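Local coordinates for protein nitroreductase (Desulfitobacterium hafniense, PDB 3PXV) that binds flavin mononucleotide and probably acts as an FMN-dependent oxidoreductase of the nitroreductase family, at residues Glu12-Arg17 with Asn172-Pro177; Ala130-Gly135 with Ser165-His170. One frame throughout, in Å; residues are numbered along the deposited sequence.

Contact 1 (Glu12-Arg17 with Asn172-Pro177); sequences ERYSCR and NTTKPP. With FMN (flavin mononucleotide), chain F.
The ring of Tyr14 overlaps the backbone of Lys175 obliquely, its CG 3.3 Å from the Lys175 carbonyl O, while its CB meets CD of Pro177. Setting CG between the backbone N and the carbonyl carbon (chi1 71°) swings the ring along the 172-177 segment, so that its hydroxyl ends near Thr174 OG1. Further back, CB of Pro177 packs on the Arg13 carbonyl. No direct hydrogen bond links the two segments; a water accepts from Arg17 N and donates to Thr173 O, and both segments bind the FMN phosphate. Arg13 comes edge-on, Arg13 NH1 donating to FMN O2P at 2.7 Å and NH2 to FMN O3P at 3.0 Å, and its bent chain packs on helix 106-126. Ser15 N reaches O1P and Ser15 OG reaches O2P. From the other segment, the lysine runs extended past Ser15 O and then bends at chi4 (-58°), which lets Lys175 NZ donate both to FMN O1P, at 2.6 Å, and to the carbonyl O of Pro176. Arg17 lies beyond, CB of Ser15 above one face of its guanidinium, toward the rim, and turns to the flavin: NE bonds O2 at 2.7 Å, almost straight at 173°, and NH2 bonds N1. Putting a leucine here would probably leave flavin O2 and N1 without these donors and hold the pyrimidine end less firmly. Three cationic side chains thus meet the cofactor, two at the phosphate and one at the ring; positive charge at N1 and O2 would be expected to stabilise the reduced, anionic flavin.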
loop_
_atom_site.group_PDB
_atom_site.type_symbol
_atom_site.label_atom_id
_atom_site.label_comp_id
_atom_site.label_asym_id
_atom_site.label_seq_id
_atom_site.Cartn_x
_atom_site.Cartn_y
_atom_site.Cartn_z
ATOM N N GLU B 12 15.781 -2.831 4.012
ATOM C CA GLU B 12 16.540 -1.650 4.408
ATOM C C GLU B 12 15.771 -0.327 4.417
ATOM O O GLU B 12 16.266 0.643 4.973
ATOM C CB GLU B 12 17.780 -1.514 3.519
ATOM C CG GLU B 12 17.511 -0.981 2.104
ATOM C CD GLU B 12 18.677 -1.216 1.137
ATOM O OE1 GLU B 12 19.764 -1.649 1.579
ATOM O OE2 GLU B 12 18.486 -0.982 -0.074
ATOM N N ARG B 13 14.582 -0.294 3.810
ATOM C CA ARG B 13 13.785 0.905 3.731
ATOM C C ARG B 13 13.449 1.320 5.132
ATOM O O ARG B 13 12.990 0.522 5.913
ATOM C CB ARG B 13 12.507 0.674 2.969
ATOM C CG ARG B 13 11.575 1.921 2.911
ATOM C CD ARG B 13 10.078 1.562 3.096
ATOM N NE ARG B 13 9.963 0.769 4.313
ATOM C CZ ARG B 13 9.979 1.247 5.557
ATOM N NH1 ARG B 13 10.019 2.548 5.814
ATOM N NH2 ARG B 13 9.892 0.406 6.559
ATOM N N TYR B 14 13.671 2.589 5.441
ATOM C CA TYR B 14 13.454 3.104 6.784
ATOM C C TYR B 14 12.837 4.505 6.645
ATOM O O TYR B 14 12.921 5.120 5.570
ATOM C CB TYR B 14 14.810 3.186 7.533
ATOM C CG TYR B 14 15.742 4.295 7.030
ATOM C CD1 TYR B 14 16.587 4.087 5.951
ATOM C CD2 TYR B 14 15.774 5.550 7.653
ATOM C CE1 TYR B 14 17.427 5.099 5.477
ATOM C CE2 TYR B 14 16.619 6.572 7.191
ATOM C CZ TYR B 14 17.441 6.338 6.098
ATOM O OH TYR B 14 18.280 7.328 5.635
ATOM N N SER B 15 12.247 5.006 7.731
ATOM C CA SER B 15 11.666 6.338 7.735
ATOM C C SER B 15 12.714 7.387 8.076
ATOM O O SER B 15 13.190 7.455 9.201
ATOM C CB SER B 15 10.515 6.419 8.722
ATOM O OG SER B 15 9.390 5.732 8.234
ATOM N N CYS B 16 13.087 8.208 7.114
ATOM C CA CYS B 16 14.082 9.252 7.366
ATOM C C CYS B 16 13.433 10.497 7.979
ATOM O O CYS B 16 12.399 10.978 7.470
ATOM C CB CYS B 16 14.793 9.627 6.061
ATOM S SG CYS B 16 15.966 10.964 6.187
ATOM N N ARG B 17 14.023 11.018 9.051
ATOM C CA ARG B 17 13.489 12.229 9.672
ATOM C C ARG B 17 14.526 13.372 9.821
ATOM O O ARG B 17 14.487 14.151 10.769
ATOM C CB ARG B 17 12.866 11.887 11.021
ATOM C CG ARG B 17 11.624 11.062 10.878
ATOM C CD ARG B 17 10.887 10.926 12.195
ATOM N NE ARG B 17 9.704 10.098 11.989
ATOM C CZ ARG B 17 9.656 8.788 12.201
ATOM N NH1 ARG B 17 10.716 8.131 12.682
ATOM N NH2 ARG B 17 8.524 8.129 11.955
ATOM N N ASN B 172 20.449 13.162 6.083
ATOM C CA ASN B 172 21.488 13.853 6.807
ATOM C C ASN B 172 21.859 12.891 7.920
ATOM O O ASN B 172 23.035 12.631 8.141
ATOM C CB ASN B 172 20.993 15.172 7.369
ATOM C CG ASN B 172 22.095 15.984 8.017
ATOM O OD1 ASN B 172 23.253 15.956 7.586
ATOM N ND2 ASN B 172 21.737 16.727 9.050
ATOM N N THR B 173 20.844 12.350 8.604
ATOM C CA THR B 173 21.050 11.359 9.659
ATOM C C THR B 173 20.144 10.144 9.412
ATOM O O THR B 173 19.010 10.251 8.961
ATOM C CB THR B 173 20.867 11.936 11.105
ATOM O OG1 THR B 173 19.491 12.124 11.410
ATOM C CG2 THR B 173 21.620 13.270 11.279
ATOM N N THR B 174 20.703 8.985 9.711
ATOM C CA THR B 174 20.076 7.678 9.514
ATOM C C THR B 174 19.221 7.161 10.703
ATOM O O THR B 174 19.174 7.758 11.799
ATOM C CB THR B 174 21.220 6.681 9.165
ATOM O OG1 THR B 174 21.278 6.539 7.739
ATOM C CG2 THR B 174 21.056 5.320 9.838
ATOM N N LYS B 175 18.490 6.084 10.438
ATOM C CA LYS B 175 17.709 5.372 11.446
ATOM C C LYS B 175 17.510 3.915 10.990
ATOM O O LYS B 175 17.332 3.655 9.804
ATOM C CB LYS B 175 16.368 6.063 11.640
ATOM C CG LYS B 175 15.284 5.209 12.235
ATOM C CD LYS B 175 13.945 5.877 12.178
ATOM C CE LYS B 175 12.864 4.955 12.707
ATOM N NZ LYS B 175 12.759 3.659 11.968
ATOM N N PRO B 176 17.587 2.948 11.920
ATOM C CA PRO B 176 17.304 1.602 11.435
ATOM C C PRO B 176 15.818 1.445 11.177
ATOM O O PRO B 176 15.000 2.131 11.785
ATOM C CB PRO B 176 17.719 0.693 12.599
ATOM C CG PRO B 176 18.510 1.545 13.521
ATOM C CD PRO B 176 18.150 2.957 13.280
ATOM N N PRO B 177 15.457 0.555 10.268
ATOM C CA PRO B 177 14.019 0.350 10.117
ATOM C C PRO B 177 13.450 -0.354 11.349
ATOM O O PRO B 177 14.194 -0.873 12.151
ATOM C CB PRO B 177 13.903 -0.536 8.877
ATOM C CG PRO B 177 15.286 -1.036 8.603
ATOM C CD PRO B 177 16.262 -0.129 9.256
HETATM N N1 FMN F . 6.243 9.381 10.354
HETATM C C2 FMN F . 6.346 10.722 10.670
HETATM O O2 FMN F . 7.329 11.183 11.246
HETATM N N3 FMN F . 5.326 11.569 10.337
HETATM C C4 FMN F . 4.195 11.120 9.700
HETATM O O4 FMN F . 3.321 11.934 9.440
HETATM C C4A FMN F . 4.092 9.765 9.379
HETATM N N5 FMN F . 2.993 9.267 8.739
HETATM C C5A FMN F . 3.018 8.004 8.202
HETATM C C6 FMN F . 1.997 7.610 7.332
HETATM C C7 FMN F . 1.994 6.342 6.766
HETATM C C7M FMN F . 0.894 5.973 5.846
HETATM C C8 FMN F . 3.015 5.459 7.081
HETATM C C8M FMN F . 3.067 4.089 6.510
HETATM C C9 FMN F . 4.042 5.847 7.948
HETATM C C9A FMN F . 4.048 7.135 8.519
HETATM N N10 FMN F . 5.040 7.556 9.390
HETATM C C10 FMN F . 5.130 8.895 9.710
HETATM C "C1'" FMN F . 6.299 6.743 9.474
HETATM C "C2'" FMN F . 6.124 5.639 10.503
HETATM O "O2'" FMN F . 6.280 6.205 11.789
HETATM C "C3'" FMN F . 7.139 4.532 10.233
HETATM O "O3'" FMN F . 6.926 3.949 8.965
HETATM C "C4'" FMN F . 7.023 3.445 11.287
HETATM O "O4'" FMN F . 7.357 4.036 12.505
HETATM C "C5'" FMN F . 7.941 2.254 11.010
HETATM O "O5'" FMN F . 9.284 2.690 10.923
HETATM P P FMN F . 10.120 2.532 9.561
HETATM O O1P FMN F . 11.416 3.249 9.762
HETATM O O2P FMN F . 9.397 3.150 8.349
HETATM O O3P FMN F . 10.330 1.062 9.416
HETATM O O HOH W 1 16.625 9.794 10.012
#

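Contact 2 (Ala130-Gly135 with Ser165-His170); sequences ANIMCG and SVLLGH. With FMN (flavin mononucleotide), chain F.
With CG1 anti to the backbone N (chi1 -171°), Ile132 sends CD1 out to the flavin, 3.5 Å from FMN N1, and keeps its CG2 branch for Leu167. The leucine has CG anti to its carbonyl carbon, which lays its CD1 alongside that branch, the two side chains pointing the same way; CG2 of Ile132 and CD1 of Leu167 are only 3.4 Å apart, a tight fit. CB of Cys134 adds to the same apolar patch beside CG of Leu167. On the other face of the sheet, selenomethionine Met133 lies side by side with Val166, SE against CG2, and CB of Asn131 touches CD2 of Leu168. The amide of Asn131 turns away to Thr125 in helix 106-126, which packs on this face.

Between the strands, Ile132 and Leu167 form a hydrogen-bonded antiparallel pair, Leu167 N to Ile132 O being the shorter of its two bonds at 2.8 Å. Ala130 pairs likewise with Gly169, although the bond from Ala130 N is weak. Past the end of strand 130-133, Cys134 N still reaches Ser165 O, from above the carbonyl plane, and Ser165 OG donates to Cys134 O, at a modelled distance so short that its exact length is doubtful. Thr137 also bonds that hydroxyl.

As it leaves the strand, the chain runs along the isoalloxazine: Met133 O lies 3.1 Å from FMN C4A, Met133 CB sits by C8, and Gly135 N gives a weak bond to O4. Pro40 of the second subunit packs on Met133. The strand, outermost in this chain's antiparallel sheet, leads into a loop against the flavin close to the second subunit, consistent with the FMN-dependent nitroreductase-like fold, whose cofactor sites lie at the dimer interface.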
loop_
_atom_site.group_PDB
_atom_site.type_symbol
_atom_site.label_atom_id
_atom_site.label_comp_id
_atom_site.label_asym_id
_atom_site.label_seq_id
_atom_site.Cartn_x
_atom_site.Cartn_y
_atom_site.Cartn_z
ATOM N N ALA B 130 16.459 8.801 0.179
ATOM C CA ALA B 130 15.828 8.660 1.472
ATOM C C ALA B 130 14.395 9.155 1.380
ATOM O O ALA B 130 14.079 10.063 0.609
ATOM C CB ALA B 130 16.605 9.452 2.533
ATOM N N ASN B 131 13.525 8.567 2.190
ATOM C CA ASN B 131 12.112 8.897 2.144
ATOM C C ASN B 131 11.374 8.616 3.453
ATOM O O ASN B 131 11.899 7.964 4.363
ATOM C CB ASN B 131 11.452 8.073 1.041
ATOM C CG ASN B 131 11.617 6.581 1.249
ATOM O OD1 ASN B 131 10.792 5.956 1.920
ATOM N ND2 ASN B 131 12.721 6.001 0.721
ATOM N N ILE B 132 10.146 9.122 3.531
ATOM C CA ILE B 132 9.266 8.852 4.642
ATOM C C ILE B 132 7.823 9.155 4.230
ATOM O O ILE B 132 7.575 10.188 3.590
ATOM C CB ILE B 132 9.610 9.692 5.899
ATOM C CG1 ILE B 132 8.791 9.199 7.084
ATOM C CG2 ILE B 132 9.316 11.216 5.687
ATOM C CD1 ILE B 132 9.077 9.937 8.393
HETATM N N MSE B 133 6.890 8.255 4.594
HETATM C CA MSE B 133 5.451 8.484 4.408
HETATM C C MSE B 133 5.044 9.563 5.411
HETATM O O MSE B 133 5.407 9.514 6.588
HETATM C CB MSE B 133 4.625 7.213 4.656
HETATM C CG MSE B 133 4.081 6.506 3.395
HETATM SE SE MSE B 133 5.398 5.627 2.368
HETATM C CE MSE B 133 5.072 3.867 2.972
ATOM N N CYS B 134 4.297 10.558 4.969
ATOM C CA CYS B 134 3.960 11.616 5.881
ATOM C C CYS B 134 2.517 11.943 5.733
ATOM O O CYS B 134 2.118 12.555 4.774
ATOM C CB CYS B 134 4.829 12.818 5.606
ATOM S SG CYS B 134 4.517 14.184 6.641
ATOM N N GLY B 135 1.728 11.514 6.701
ATOM C CA GLY B 135 0.303 11.796 6.715
ATOM C C GLY B 135 0.043 13.205 7.210
ATOM O O GLY B 135 -1.066 13.737 7.013
ATOM N N SER B 165 1.421 11.190 1.545
ATOM C CA SER B 165 2.529 11.830 0.848
ATOM C C SER B 165 3.771 11.099 1.180
ATOM O O SER B 165 3.808 10.419 2.167
ATOM C CB SER B 165 2.678 13.289 1.295
ATOM O OG SER B 165 3.068 13.378 2.660
ATOM N N VAL B 166 4.787 11.221 0.348
ATOM C CA VAL B 166 6.077 10.607 0.628
ATOM C C VAL B 166 7.114 11.676 0.460
ATOM O O VAL B 166 7.233 12.217 -0.618
ATOM C CB VAL B 166 6.435 9.473 -0.328
ATOM C CG1 VAL B 166 7.763 8.859 0.127
ATOM C CG2 VAL B 166 5.313 8.419 -0.368
ATOM N N LEU B 167 7.878 11.964 1.512
ATOM C CA LEU B 167 8.915 12.990 1.442
ATOM C C LEU B 167 10.165 12.340 0.858
ATOM O O LEU B 167 10.411 11.152 1.119
ATOM C CB LEU B 167 9.208 13.594 2.811
ATOM C CG LEU B 167 8.001 14.013 3.654
ATOM C CD1 LEU B 167 8.473 14.418 5.041
ATOM C CD2 LEU B 167 7.211 15.151 2.960
ATOM N N LEU B 168 10.944 13.111 0.091
ATOM C CA LEU B 168 12.107 12.587 -0.580
ATOM C C LEU B 168 13.318 13.502 -0.474
ATOM O O LEU B 168 13.193 14.720 -0.516
ATOM C CB LEU B 168 11.796 12.376 -2.059
ATOM C CG LEU B 168 10.589 11.512 -2.476
ATOM C CD1 LEU B 168 10.408 11.574 -3.965
ATOM C CD2 LEU B 168 10.690 10.062 -1.996
ATOM N N GLY B 169 14.497 12.899 -0.355
ATOM C CA GLY B 169 15.749 13.646 -0.328
ATOM C C GLY B 169 16.912 12.743 0.002
ATOM O O GLY B 169 16.837 11.543 -0.202
ATOM N N HIS B 170 18.001 13.337 0.466
ATOM C CA HIS B 170 19.171 12.595 0.921
ATOM C C HIS B 170 19.217 12.679 2.439
ATOM O O HIS B 170 18.983 13.752 3.006
ATOM C CB HIS B 170 20.450 13.154 0.309
ATOM C CG HIS B 170 20.566 12.876 -1.151
ATOM N ND1 HIS B 170 20.958 11.645 -1.639
ATOM C CD2 HIS B 170 20.320 13.653 -2.231
ATOM C CE1 HIS B 170 20.951 11.681 -2.960
ATOM N NE2 HIS B 170 20.563 12.888 -3.346
HETATM N N1 FMN F . 6.243 9.381 10.354
HETATM C C2 FMN F . 6.346 10.722 10.670
HETATM O O2 FMN F . 7.329 11.183 11.246
HETATM N N3 FMN F . 5.326 11.569 10.337
HETATM C C4 FMN F . 4.195 11.120 9.700
HETATM O O4 FMN F . 3.321 11.934 9.440
HETATM C C4A FMN F . 4.092 9.765 9.379
HETATM N N5 FMN F . 2.993 9.267 8.739
HETATM C C5A FMN F . 3.018 8.004 8.202
HETATM C C6 FMN F . 1.997 7.610 7.332
HETATM C C7 FMN F . 1.994 6.342 6.766
HETATM C C7M FMN F . 0.894 5.973 5.846
HETATM C C8 FMN F . 3.015 5.459 7.081
HETATM C C8M FMN F . 3.067 4.089 6.510
HETATM C C9 FMN F . 4.042 5.847 7.948
HETATM C C9A FMN F . 4.048 7.135 8.519
HETATM N N10 FMN F . 5.040 7.556 9.390
HETATM C C10 FMN F . 5.130 8.895 9.710
HETATM C "C1'" FMN F . 6.299 6.743 9.474
HETATM C "C2'" FMN F . 6.124 5.639 10.503
HETATM O "O2'" FMN F . 6.280 6.205 11.789
HETATM C "C3'" FMN F . 7.139 4.532 10.233
HETATM O "O3'" FMN F . 6.926 3.949 8.965
HETATM C "C4'" FMN F . 7.023 3.445 11.287
HETATM O "O4'" FMN F . 7.357 4.036 12.505
HETATM C "C5'" FMN F . 7.941 2.254 11.010
HETATM O "O5'" FMN F . 9.284 2.690 10.923
HETATM P P FMN F . 10.120 2.532 9.561
HETATM O O1P FMN F . 11.416 3.249 9.762
HETATM O O2P FMN F . 9.397 3.150 8.349
HETATM O O3P FMN F . 10.330 1.062 9.416
#

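Contact 2 is core, a strand pair near the centre of the chain with nearly every touching residue buried; contact 1 lies farther out, between two loops, and is only partly buried. Their chemistry follows: regular backbone bonds and apolar side chains in the sheet, tyrosine packing, charged groups and a bridging water in the loops. Both meet the same FMN, contact 1 at the phosphate, both at the pyrimidine end, and contact 2 on along the rest of the isoalloxazine. They also touch directly. Cys16 N probably hydrogen-bonds Asn131 O, which joins the 12-17 loop to the outer side of strand 130-133, and Ile132 packs against Ser15 and Arg17, placing the strand directly beside two cofactor-binding side chains.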